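Local coordinates for tyrosine-protein kinase receptor torso (Bombyx mori, PDB 5AOQ), which acts as a receptor tyrosine kinase that binds prothoracicotropic hormone, triggers MAPK signalling and so helps to start metamorphosis, at residues A[155-160]-A[233-238]; A[185-190]-A[229-234]. All blocks are in the same frame, centred on the assembly; numbering follows the deposited sequence.

Interaction 1: residues A[155-160]-A[233-238]. With NAG (2-acetamido-2-deoxy-beta-D-glucopyranose), chain E; NAG (2-acetamido-2-deoxy-beta-D-glucopyranose), chain B.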
ATOM      1  N   TYR A 155     -24.775 -24.706  -5.018  1.00 75.98           N
ATOM      2  CA  TYR A 155     -24.314 -23.575  -5.813  1.00 76.82           C
ATOM      3  C   TYR A 155     -24.254 -22.311  -4.954  1.00 74.14           C
ATOM      4  O   TYR A 155     -23.677 -21.302  -5.360  1.00 74.88           O
ATOM      5  CB  TYR A 155     -25.236 -23.356  -7.017  1.00 77.87           C
ATOM      6  CG  TYR A 155     -24.627 -22.528  -8.129  1.00 80.15           C
ATOM      7  CD1 TYR A 155     -23.849 -23.123  -9.114  1.00 83.72           C
ATOM      8  CD2 TYR A 155     -24.831 -21.156  -8.197  1.00 79.08           C
ATOM      9  CE1 TYR A 155     -23.291 -22.377 -10.134  1.00 86.15           C
ATOM     10  CE2 TYR A 155     -24.276 -20.400  -9.215  1.00 81.57           C
ATOM     11  CZ  TYR A 155     -23.506 -21.017 -10.180  1.00 85.11           C
ATOM     12  OH  TYR A 155     -22.951 -20.272 -11.196  1.00 87.91           O
ATOM     13  N   ASN A 156     -24.855 -22.372  -3.767  1.00 70.70           N
ATOM     14  CA  ASN A 156     -24.871 -21.235  -2.849  1.00 68.16           C
ATOM     15  C   ASN A 156     -24.955 -21.651  -1.382  1.00 66.02           C
ATOM     16  O   ASN A 156     -25.923 -22.281  -0.967  1.00 64.82           O
ATOM     17  CB  ASN A 156     -26.047 -20.316  -3.180  1.00 66.70           C
ATOM     18  CG  ASN A 156     -25.931 -18.955  -2.518  1.00 64.87           C
ATOM     19  OD1 ASN A 156     -25.611 -18.850  -1.335  1.00 63.21           O
ATOM     20  ND2 ASN A 156     -26.200 -17.902  -3.282  1.00 65.46           N
ATOM     21  N   VAL A 157     -23.955 -21.270  -0.595  1.00 76.78           N
ATOM     22  CA  VAL A 157     -23.903 -21.654   0.813  1.00 75.19           C
ATOM     23  C   VAL A 157     -24.940 -20.888   1.637  1.00 72.40           C
ATOM     24  O   VAL A 157     -25.187 -19.709   1.396  1.00 70.42           O
ATOM     25  CB  VAL A 157     -22.493 -21.413   1.415  1.00 75.58           C
ATOM     26  CG1 VAL A 157     -21.467 -22.346   0.790  1.00 78.92           C
ATOM     27  CG2 VAL A 157     -22.068 -19.952   1.268  1.00 75.33           C
ATOM     28  N   THR A 158     -25.556 -21.578   2.593  1.00 59.72           N
ATOM     29  CA  THR A 158     -26.569 -20.981   3.465  1.00 56.96           C
ATOM     30  C   THR A 158     -26.029 -20.923   4.888  1.00 55.97           C
ATOM     31  O   THR A 158     -25.570 -21.928   5.433  1.00 56.99           O
ATOM     32  CB  THR A 158     -27.894 -21.760   3.439  1.00 56.41           C
ATOM     33  OG1 THR A 158     -27.661 -23.129   3.796  1.00 57.73           O
ATOM     34  CG2 THR A 158     -28.523 -21.692   2.053  1.00 57.49           C
ATOM     35  N   GLN A 159     -26.096 -19.738   5.482  1.00 86.97           N
ATOM     36  CA  GLN A 159     -25.361 -19.436   6.704  1.00 85.43           C
ATOM     37  C   GLN A 159     -26.258 -19.297   7.927  1.00 83.68           C
ATOM     38  O   GLN A 159     -27.277 -18.605   7.888  1.00 81.41           O
ATOM     39  CB  GLN A 159     -24.569 -18.141   6.517  1.00 83.12           C
ATOM     40  CG  GLN A 159     -23.954 -17.989   5.134  1.00 84.63           C
ATOM     41  CD  GLN A 159     -23.280 -16.650   4.939  1.00 83.09           C
ATOM     42  OE1 GLN A 159     -23.219 -15.831   5.857  1.00 80.79           O
ATOM     43  NE2 GLN A 159     -22.778 -16.412   3.733  1.00 84.65           N
ATOM     44  N   GLU A 160     -25.870 -19.966   9.009  1.00 66.76           N
ATOM     45  CA  GLU A 160     -26.499 -19.760  10.306  1.00 64.97           C
ATOM     46  C   GLU A 160     -25.506 -19.022  11.191  1.00 65.11           C
ATOM     47  O   GLU A 160     -24.296 -19.080  10.964  1.00 67.01           O
ATOM     48  CB  GLU A 160     -26.922 -21.088  10.939  1.00 65.81           C
ATOM     49  CG  GLU A 160     -25.777 -21.949  11.450  1.00 67.97           C
ATOM     50  CD  GLU A 160     -26.259 -23.257  12.052  1.00 69.49           C
ATOM     51  OE1 GLU A 160     -27.368 -23.708  11.693  1.00 70.32           O
ATOM     52  OE2 GLU A 160     -25.530 -23.833  12.887  1.00 69.98           O
ATOM     53  N   GLY A 233     -18.485 -20.125  -5.465  1.00 65.71           N
ATOM     54  CA  GLY A 233     -18.526 -18.703  -5.757  1.00 65.75           C
ATOM     55  C   GLY A 233     -18.764 -17.860  -4.521  1.00 63.80           C
ATOM     56  O   GLY A 233     -18.562 -18.317  -3.394  1.00 62.37           O
ATOM     57  N   THR A 234     -19.193 -16.621  -4.741  1.00 63.83           N
ATOM     58  CA  THR A 234     -19.437 -15.681  -3.655  1.00 62.19           C
ATOM     59  C   THR A 234     -20.882 -15.753  -3.184  1.00 61.56           C
ATOM     60  O   THR A 234     -21.807 -15.816  -3.995  1.00 62.69           O
ATOM     61  CB  THR A 234     -19.128 -14.232  -4.078  1.00 62.61           C
ATOM     62  OG1 THR A 234     -17.799 -14.153  -4.606  1.00 63.49           O
ATOM     63  CG2 THR A 234     -19.263 -13.281  -2.893  1.00 60.95           C
ATOM     64  N   THR A 235     -21.062 -15.750  -1.868  1.00 63.27           N
ATOM     65  CA  THR A 235     -22.386 -15.677  -1.267  1.00 62.65           C
ATOM     66  C   THR A 235     -22.478 -14.466  -0.354  1.00 61.41           C
ATOM     67  O   THR A 235     -21.919 -14.456   0.745  1.00 60.06           O
ATOM     68  CB  THR A 235     -22.722 -16.945  -0.465  1.00 61.94           C
ATOM     69  OG1 THR A 235     -22.761 -18.074  -1.346  1.00 63.24           O
ATOM     70  CG2 THR A 235     -24.072 -16.800   0.228  1.00 61.39           C
ATOM     71  N   LYS A 236     -23.182 -13.441  -0.825  1.00 65.13           N
ATOM     72  CA  LYS A 236     -23.418 -12.246  -0.032  1.00 64.17           C
ATOM     73  C   LYS A 236     -24.614 -12.489   0.878  1.00 63.44           C
ATOM     74  O   LYS A 236     -25.668 -12.941   0.427  1.00 64.28           O
ATOM     75  CB  LYS A 236     -23.648 -11.032  -0.931  1.00 65.24           C
ATOM     76  CG  LYS A 236     -22.645 -10.920  -2.069  1.00 66.46           C
ATOM     77  CD  LYS A 236     -22.656  -9.533  -2.689  1.00 67.26           C
ATOM     78  CE  LYS A 236     -21.759  -9.460  -3.915  1.00 68.76           C
ATOM     79  NZ  LYS A 236     -22.446  -9.939  -5.145  1.00 70.42           N
ATOM     80  N   HIS A 237     -24.442 -12.186   2.159  1.00 55.47           N
ATOM     81  CA  HIS A 237     -25.431 -12.528   3.173  1.00 54.74           C
ATOM     82  C   HIS A 237     -25.645 -11.388   4.160  1.00 53.81           C
ATOM     83  O   HIS A 237     -24.825 -11.163   5.051  1.00 52.68           O
ATOM     84  CB  HIS A 237     -24.991 -13.793   3.914  1.00 53.94           C
ATOM     85  CG  HIS A 237     -25.849 -14.138   5.090  1.00 53.15           C
ATOM     86  ND1 HIS A 237     -27.072 -14.762   4.964  1.00 53.86           N
ATOM     87  CD2 HIS A 237     -25.659 -13.947   6.416  1.00 51.85           C
ATOM     88  CE1 HIS A 237     -27.598 -14.939   6.163  1.00 53.05           C
ATOM     89  NE2 HIS A 237     -26.760 -14.454   7.062  1.00 51.81           N
ATOM     90  N   LYS A 238     -26.743 -10.660   3.984  1.00 54.41           N
ATOM     91  CA  LYS A 238     -27.104  -9.594   4.908  1.00 53.72           C
ATOM     92  C   LYS A 238     -27.675 -10.186   6.189  1.00 52.83           C
ATOM     93  O   LYS A 238     -28.302 -11.246   6.166  1.00 53.16           O
ATOM     94  CB  LYS A 238     -28.118  -8.637   4.278  1.00 54.83           C
ATOM     95  CG  LYS A 238     -27.569  -7.803   3.133  1.00 55.73           C
ATOM     96  CD  LYS A 238     -28.619  -6.834   2.611  1.00 56.83           C
ATOM     97  CE  LYS A 238     -28.072  -5.969   1.487  1.00 57.82           C
ATOM     98  NZ  LYS A 238     -29.096  -5.027   0.957  1.00 58.99           N
TER
HETATM   99  C1  NAG E   1     -26.727 -25.704   1.714  1.00107.70           C
HETATM  100  C2  NAG E   1     -26.174 -26.023   0.325  1.00107.81           C
HETATM  101  C3  NAG E   1     -27.021 -25.343  -0.753  1.00104.23           C
HETATM  102  C4  NAG E   1     -28.507 -25.632  -0.561  1.00103.27           C
HETATM  103  C5  NAG E   1     -28.934 -25.388   0.885  1.00103.74           C
HETATM  104  C6  NAG E   1     -30.348 -25.841   1.175  1.00103.99           C
HETATM  105  C7  NAG E   1     -23.752 -26.445   0.151  1.00112.09           C
HETATM  106  C8  NAG E   1     -22.396 -25.815   0.026  1.00112.38           C
HETATM  107  N2  NAG E   1     -24.781 -25.596   0.211  1.00108.43           N
HETATM  108  O3  NAG E   1     -26.602 -25.794  -2.036  1.00105.27           O
HETATM  109  O4  NAG E   1     -29.265 -24.746  -1.379  1.00 99.60           O
HETATM  110  O5  NAG E   1     -28.079 -26.111   1.780  1.00107.51           O
HETATM  111  O6  NAG E   1     -30.955 -26.454   0.046  1.00103.52           O
HETATM  112  O7  NAG E   1     -23.900 -27.659   0.207  1.00115.48           O
HETATM  113  C1  NAG B   2     -29.699 -25.317  -2.629  1.00111.02           C
HETATM  114  C2  NAG B   2     -31.095 -24.799  -2.941  1.00107.87           C
HETATM  115  C3  NAG B   2     -31.600 -25.422  -4.236  1.00107.92           C
HETATM  116  C4  NAG B   2     -30.608 -25.169  -5.364  1.00108.42           C
HETATM  117  C5  NAG B   2     -29.196 -25.601  -4.959  1.00111.71           C
HETATM  118  C6  NAG B   2     -28.150 -25.188  -5.970  1.00112.61           C
HETATM  119  C7  NAG B   2     -33.029 -24.255  -1.523  1.00105.96           C
HETATM  120  C8  NAG B   2     -33.875 -24.685  -0.363  1.00107.77           C
HETATM  121  N2  NAG B   2     -32.016 -25.067  -1.846  1.00108.36           N
HETATM  122  O3  NAG B   2     -32.868 -24.868  -4.570  1.00104.82           O
HETATM  123  O4  NAG B   2     -30.999 -25.899  -6.521  1.00109.55           O
HETATM  124  O5  NAG B   2     -28.821 -25.000  -3.710  1.00111.04           O
HETATM  125  O6  NAG B   2     -26.850 -25.607  -5.577  1.00115.88           O
HETATM  126  O7  NAG B   2     -33.253 -23.218  -2.142  1.00103.06           O
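Asn156 and Thr235 are the nearest CA pair, 6.3 Å apart; the chains then spread to 7.8 Å between the CA atoms of Gln159 and His237, while running in roughly the same direction. Side chains therefore make most of the contact. Val157 meets Thr235 at an oblique angle, and Val157 CG2 lies 3.5 Å from Thr235 CB. The other branch, Val157 CG1, touches the sugar NAG of chain E. The backbone Val157 N also gives a weak hydrogen bond to Thr235 OG1, 3.5 Å long and bent to 136°. Further along, Gln159 CB sits over the centre of one face of the His237 ring, 4.2 Å from its centroid, in a CH-pi contact. The ring is carried there by a first torsion of 173°, with CG anti to the backbone N. The two side chains run alongside in opposing senses, with Gln159 OE1 3.1 Å from His237 CD2 and the amide tilted 40° from the ring. Replacing His237 by alanine removes the ring, so Gln159 CB would probably lose the face it rests on and the amide would turn more freely. Phe161 meets the same ring. Strand 233-240 pairs with 223-230 through Thr235 and His237, whereas Glu160 is backbone hydrogen-bonded to Val178 of strand 171-179. Trp179 on that strand packs against both Val157 and Gln159, between the two sheets of the second FN3 domain.

Interaction 2: residues A[185-190]-A[229-234]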
ATOM      1  N   ARG A 185     -14.955 -32.784  -0.299  1.00140.91           N
ATOM      2  CA  ARG A 185     -14.138 -32.610   0.897  1.00141.29           C
ATOM      3  C   ARG A 185     -13.180 -31.435   0.732  1.00138.29           C
ATOM      4  O   ARG A 185     -12.938 -30.677   1.671  1.00135.19           O
ATOM      5  CB  ARG A 185     -13.351 -33.890   1.190  1.00148.96           C
ATOM      6  CG  ARG A 185     -14.215 -35.136   1.317  1.00153.37           C
ATOM      7  CD  ARG A 185     -13.376 -36.406   1.373  1.00162.09           C
ATOM      8  NE  ARG A 185     -12.479 -36.434   2.528  1.00163.79           N
ATOM      9  CZ  ARG A 185     -11.218 -36.006   2.522  1.00164.18           C
ATOM     10  NH1 ARG A 185     -10.675 -35.504   1.420  1.00163.34           N
ATOM     11  NH2 ARG A 185     -10.494 -36.081   3.630  1.00165.79           N
ATOM     12  N   ASP A 186     -12.643 -31.291  -0.476  1.00151.59           N
ATOM     13  CA  ASP A 186     -11.648 -30.267  -0.771  1.00148.35           C
ATOM     14  C   ASP A 186     -12.271 -28.879  -0.917  1.00143.82           C
ATOM     15  O   ASP A 186     -12.572 -28.446  -2.031  1.00142.85           O
ATOM     16  CB  ASP A 186     -10.895 -30.630  -2.053  1.00150.47           C
ATOM     17  CG  ASP A 186     -10.067 -31.894  -1.909  1.00154.64           C
ATOM     18  OD1 ASP A 186      -9.561 -32.157  -0.798  1.00154.53           O
ATOM     19  OD2 ASP A 186      -9.920 -32.624  -2.912  1.00157.62           O
ATOM     20  N   LEU A 187     -12.451 -28.184   0.204  1.00127.88           N
ATOM     21  CA  LEU A 187     -13.041 -26.846   0.196  1.00122.26           C
ATOM     22  C   LEU A 187     -12.352 -25.882   1.161  1.00120.37           C
ATOM     23  O   LEU A 187     -12.310 -26.119   2.369  1.00120.53           O
ATOM     24  CB  LEU A 187     -14.532 -26.919   0.539  1.00119.01           C
ATOM     25  CG  LEU A 187     -15.506 -27.031  -0.638  1.00117.91           C
ATOM     26  CD1 LEU A 187     -15.742 -28.482  -1.041  1.00122.33           C
ATOM     27  CD2 LEU A 187     -16.823 -26.348  -0.302  1.00112.97           C
ATOM     28  N   CYS A 188     -11.815 -24.798   0.607  1.00119.12           N
ATOM     29  CA  CYS A 188     -11.301 -23.677   1.390  1.00117.10           C
ATOM     30  C   CYS A 188     -12.265 -22.504   1.245  1.00112.73           C
ATOM     31  O   CYS A 188     -13.158 -22.549   0.396  1.00111.42           O
ATOM     32  CB  CYS A 188      -9.900 -23.280   0.924  1.00119.85           C
ATOM     33  SG  CYS A 188      -8.669 -24.600   1.022  1.00125.74           S
ATOM     34  N   PHE A 189     -12.100 -21.461   2.058  1.00 63.51           N
ATOM     35  CA  PHE A 189     -13.011 -20.313   1.991  1.00 61.18           C
ATOM     36  C   PHE A 189     -12.339 -18.967   2.268  1.00 60.53           C
ATOM     37  O   PHE A 189     -11.291 -18.899   2.912  1.00 61.45           O
ATOM     38  CB  PHE A 189     -14.168 -20.507   2.978  1.00 59.42           C
ATOM     39  CG  PHE A 189     -14.967 -21.756   2.738  1.00 60.14           C
ATOM     40  CD1 PHE A 189     -15.858 -21.836   1.680  1.00 60.01           C
ATOM     41  CD2 PHE A 189     -14.819 -22.856   3.566  1.00 61.29           C
ATOM     42  CE1 PHE A 189     -16.590 -22.988   1.458  1.00 61.03           C
ATOM     43  CE2 PHE A 189     -15.548 -24.009   3.350  1.00 62.34           C
ATOM     44  CZ  PHE A 189     -16.435 -24.076   2.294  1.00 62.21           C
ATOM     45  N   ASP A 190     -12.968 -17.903   1.769  1.00 59.21           N
ATOM     46  CA  ASP A 190     -12.554 -16.525   2.038  1.00 58.66           C
ATOM     47  C   ASP A 190     -13.734 -15.707   2.556  1.00 56.44           C
ATOM     48  O   ASP A 190     -14.770 -15.618   1.896  1.00 55.53           O
ATOM     49  CB  ASP A 190     -11.977 -15.872   0.781  1.00 59.90           C
ATOM     50  CG  ASP A 190     -10.631 -16.440   0.398  1.00 62.21           C
ATOM     51  OD1 ASP A 190     -10.593 -17.535  -0.200  1.00 63.38           O
ATOM     52  OD2 ASP A 190      -9.605 -15.793   0.698  1.00 63.06           O
ATOM     53  N   LYS A 229     -16.896 -16.296   0.197  1.00 53.86           N
ATOM     54  CA  LYS A 229     -16.361 -16.792  -1.065  1.00 56.65           C
ATOM     55  C   LYS A 229     -15.886 -18.232  -0.908  1.00 55.25           C
ATOM     56  O   LYS A 229     -15.078 -18.534  -0.026  1.00 54.01           O
ATOM     57  CB  LYS A 229     -15.210 -15.903  -1.541  1.00 60.19           C
ATOM     58  CG  LYS A 229     -14.521 -16.374  -2.818  1.00 63.62           C
ATOM     59  CD  LYS A 229     -15.426 -16.242  -4.030  1.00 65.65           C
ATOM     60  CE  LYS A 229     -14.749 -16.771  -5.283  1.00 69.30           C
ATOM     61  NZ  LYS A 229     -15.545 -16.499  -6.512  1.00 72.09           N
ATOM     62  N   GLY A 230     -16.395 -19.114  -1.765  1.00 54.92           N
ATOM     63  CA  GLY A 230     -16.022 -20.517  -1.737  1.00 53.76           C
ATOM     64  C   GLY A 230     -15.945 -21.120  -3.127  1.00 56.49           C
ATOM     65  O   GLY A 230     -16.009 -20.406  -4.129  1.00 59.72           O
ATOM     66  N   ILE A 231     -15.815 -22.442  -3.181  1.00 63.65           N
ATOM     67  CA  ILE A 231     -15.698 -23.162  -4.446  1.00 65.71           C
ATOM     68  C   ILE A 231     -16.893 -22.891  -5.354  1.00 66.67           C
ATOM     69  O   ILE A 231     -16.765 -22.890  -6.579  1.00 68.50           O
ATOM     70  CB  ILE A 231     -15.573 -24.686  -4.214  1.00 66.00           C
ATOM     71  CG1 ILE A 231     -15.403 -25.419  -5.549  1.00 68.29           C
ATOM     72  CG2 ILE A 231     -16.793 -25.216  -3.474  1.00 64.95           C
ATOM     73  CD1 ILE A 231     -15.064 -26.889  -5.409  1.00 68.85           C
ATOM     74  N   HIS A 232     -18.050 -22.652  -4.746  1.00 65.54           N
ATOM     75  CA  HIS A 232     -19.279 -22.421  -5.495  1.00 66.42           C
ATOM     76  C   HIS A 232     -19.484 -20.939  -5.795  1.00 66.34           C
ATOM     77  O   HIS A 232     -20.530 -20.544  -6.311  1.00 66.93           O
ATOM     78  CB  HIS A 232     -20.475 -22.977  -4.724  1.00 65.52           C
ATOM     79  CG  HIS A 232     -20.340 -24.426  -4.375  1.00 65.62           C
ATOM     80  ND1 HIS A 232     -20.412 -25.427  -5.320  1.00 67.38           N
ATOM     81  CD2 HIS A 232     -20.140 -25.044  -3.188  1.00 64.27           C
ATOM     82  CE1 HIS A 232     -20.257 -26.599  -4.730  1.00 67.11           C
ATOM     83  NE2 HIS A 232     -20.090 -26.394  -3.436  1.00 65.23           N
ATOM     84  N   GLY A 233     -18.485 -20.125  -5.465  1.00 65.71           N
ATOM     85  CA  GLY A 233     -18.526 -18.703  -5.757  1.00 65.75           C
ATOM     86  C   GLY A 233     -18.764 -17.860  -4.521  1.00 63.80           C
ATOM     87  O   GLY A 233     -18.562 -18.317  -3.394  1.00 62.37           O
ATOM     88  N   THR A 234     -19.193 -16.621  -4.741  1.00 63.83           N
ATOM     89  CA  THR A 234     -19.437 -15.681  -3.655  1.00 62.19           C
ATOM     90  C   THR A 234     -20.882 -15.753  -3.184  1.00 61.56           C
ATOM     91  O   THR A 234     -21.807 -15.816  -3.995  1.00 62.69           O
ATOM     92  CB  THR A 234     -19.128 -14.232  -4.078  1.00 62.61           C
ATOM     93  OG1 THR A 234     -17.799 -14.153  -4.606  1.00 63.49           O
ATOM     94  CG2 THR A 234     -19.263 -13.281  -2.893  1.00 60.95           C
TER
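Lys229 O accepts the hydrogen bond from Asp190 N at 2.8 Å, nearly straight at 171°. The same oxygen meets Phe189 CA at 3.4 Å in a CA-H...O contact and lies at the edge of the Phe189 ring. A second bond, from Lys229 N to Asp190 O at 2.8 Å, completes an antiparallel hydrogen-bonded pair. The CB atoms of Asp190 and Lys229 stand 4.0 Å apart on the same face of the sheet. Phe189 CD1 lies 3.7 Å from Gly230 CA. The ring also meets Trp179 edge-to-face. Nearer the turn, the side chain of Ile231 lies roughly perpendicular to that of Leu187. With CG1 of Ile231 anti to the backbone N (chi1 -178°), the CG2 branch is the one that meets Leu187 CD2. The carboxylate of Asp190 forms a salt bridge with Arg73, and Asp190 touches Lys204; both Asp190 and Lys204 are implicated in binding PTTH. Next to this strand, Cys188 is disulfide-linked to Cys66, which ties the second FN3 domain to the first. Gly230 and Gly233 exchange two backbone bonds, one from each N to the other's O, around a type I turn. The whole is a tight beta-hairpin whose first strand, 223-230, pairs with strand 189-195 beside the hormone-binding site.

Interactions 1 and 2 lie about 10 Å apart, centre to centre, within the second FN3 domain, the one that binds the PTTH dimer. Along the chain the segments starting at 155 and 185 come first; both contacts then end on the same hairpin, and they share Gly233 and Thr234. Interaction 2 is made within the four-stranded sheet, where strand 223-230 meets 189-195. Interaction 1 joins that sheet's outermost strand, 233-240, to the start of 159-167, an outer strand of the three-stranded sheet. They also touch directly, Tyr155 O lying 3.7 Å from His232 CB. One hairpin thus connects the edge the glycan lies against with the strand that carries Asp190.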